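Local coordinates for glutaconate CoA-transferase subunit A (Acidaminococcus fermentans, PDB 1POI), which transfers the coenzyme A moiety from acetyl-CoA to glutaconate and (R)-2-hydroxyglutarate during glutamate degradation by the hydroxyglutarate pathway, at residues M4-A9 with A236-P241. Sequence-based numbering, arbitrary orientation.
Sequences MTLKDA and AVVLAP
Val238 CG1 lies squarely over one face of the Thr5–Leu6 peptide, 3.4 Å from Leu6 N, while the hydroxyl of Thr5 stands over the other. At the edge of the same peptide, Thr5 O accepts the backbone bond from Ala9 N. Met4 O points at Val238 CG2, 3.2 Å away, with the methyl somewhat tilted from the peptide plane. With Val238 CG1 anti to the backbone N (chi1 -173°), the two valine methyls divide the helix start between them: CG1 also touches Leu6 CB at 3.5 Å, and CG2 reaches Ala9 CB at 3.9 Å. Ala9 CB packs on Ala236 CB at 3.6 Å, and Met4 SD comes to that same methyl of Ala236 at 3.8 Å. One hydrogen bond joins the backbones, Met4 N to Val237 O, 3.1 Å long and straight at 165°. Val237 also bonds Lys2 through its backbone, which lays the chain before helix 6-13 alongside strand 236-239, an outermost strand, within this chain, of the parallel sheet of the coenzyme A transferase domain; strand 206-211 flanks it on its other edge. Thr5 is the N-cap, its OG1 accepting a good bond from Asp8 N and a weak one from Lys7 N. An alanine in place of Val238 would probably bare the peptide face at Leu6 and leave Ala9 CB resting on Ala236 alone within this contact. The chemistry is thus divided: hydrogen bonding fixes the incoming chain to the strand and caps the helix, whereas small apolar groups seat the first turn against the sheet, Ala9 and Ala236 meeting through single methyls, consistent with a close approach.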
# COMPACT_ATOMS: atom_id res chain seq x y z
N MET A 4 -12.54 -8.07 25.34
CA MET A 4 -12.52 -8.66 26.66
C MET A 4 -11.28 -9.53 26.85
O MET A 4 -10.73 -10.06 25.89
CB MET A 4 -13.80 -9.46 26.87
CG MET A 4 -13.87 -10.79 26.18
SD MET A 4 -15.55 -11.45 26.26
CE MET A 4 -16.10 -10.89 27.90
N THR A 5 -10.83 -9.68 28.10
CA THR A 5 -9.64 -10.47 28.40
C THR A 5 -9.80 -11.92 27.97
O THR A 5 -10.90 -12.42 27.89
CB THR A 5 -9.28 -10.42 29.89
OG1 THR A 5 -9.92 -11.49 30.60
CG2 THR A 5 -9.69 -9.08 30.50
N LEU A 6 -8.69 -12.60 27.73
CA LEU A 6 -8.75 -13.98 27.29
C LEU A 6 -9.30 -14.90 28.37
O LEU A 6 -9.71 -16.02 28.06
CB LEU A 6 -7.37 -14.47 26.79
CG LEU A 6 -7.34 -15.91 26.28
CD1 LEU A 6 -8.34 -16.08 25.18
CD2 LEU A 6 -5.97 -16.33 25.81
N LYS A 7 -9.31 -14.44 29.63
CA LYS A 7 -9.85 -15.28 30.71
C LYS A 7 -11.36 -15.17 30.70
O LYS A 7 -12.07 -16.18 30.63
CB LYS A 7 -9.31 -14.88 32.08
CG LYS A 7 -9.95 -15.69 33.23
CD LYS A 7 -9.30 -15.45 34.58
CE LYS A 7 -7.92 -16.11 34.69
NZ LYS A 7 -7.93 -17.61 34.55
N ASP A 8 -11.83 -13.94 30.75
CA ASP A 8 -13.25 -13.65 30.73
C ASP A 8 -13.93 -14.27 29.50
O ASP A 8 -14.87 -15.07 29.64
CB ASP A 8 -13.46 -12.14 30.76
CG ASP A 8 -13.00 -11.51 32.07
OD1 ASP A 8 -12.94 -12.22 33.12
OD2 ASP A 8 -12.70 -10.30 32.07
N ALA A 9 -13.40 -13.99 28.32
CA ALA A 9 -13.95 -14.49 27.07
C ALA A 9 -14.07 -16.00 27.06
O ALA A 9 -15.14 -16.54 26.81
CB ALA A 9 -13.12 -14.02 25.90
N ALA A 236 -16.32 -12.41 20.98
CA ALA A 236 -15.21 -11.97 21.85
C ALA A 236 -13.92 -11.65 21.07
O ALA A 236 -13.42 -12.50 20.32
CB ALA A 236 -14.90 -13.04 22.91
N VAL A 237 -13.42 -10.43 21.25
CA VAL A 237 -12.17 -9.97 20.63
C VAL A 237 -11.15 -9.85 21.75
O VAL A 237 -11.36 -9.12 22.72
CB VAL A 237 -12.30 -8.58 19.95
CG1 VAL A 237 -10.93 -8.08 19.57
CG2 VAL A 237 -13.13 -8.66 18.70
N VAL A 238 -10.04 -10.57 21.62
CA VAL A 238 -8.98 -10.56 22.63
C VAL A 238 -7.59 -10.20 22.06
O VAL A 238 -7.11 -10.84 21.12
CB VAL A 238 -8.86 -11.96 23.33
CG1 VAL A 238 -7.90 -11.89 24.48
CG2 VAL A 238 -10.23 -12.46 23.79
N LEU A 239 -6.94 -9.20 22.64
CA LEU A 239 -5.61 -8.79 22.17
C LEU A 239 -4.58 -9.80 22.68
O LEU A 239 -4.38 -9.92 23.87
CB LEU A 239 -5.26 -7.39 22.69
CG LEU A 239 -4.00 -6.71 22.13
CD1 LEU A 239 -3.92 -6.86 20.63
CD2 LEU A 239 -3.97 -5.22 22.50
N ALA A 240 -3.98 -10.57 21.78
CA ALA A 240 -2.99 -11.55 22.17
C ALA A 240 -1.81 -11.64 21.19
O ALA A 240 -1.83 -12.46 20.26
CB ALA A 240 -3.62 -12.89 22.31
N PRO A 241 -0.78 -10.77 21.38
CA PRO A 241 0.44 -10.69 20.58
C PRO A 241 1.17 -12.01 20.56
O PRO A 241 1.46 -12.57 21.61
CB PRO A 241 1.24 -9.63 21.31
CG PRO A 241 0.18 -8.68 21.75
CD PRO A 241 -0.87 -9.62 22.30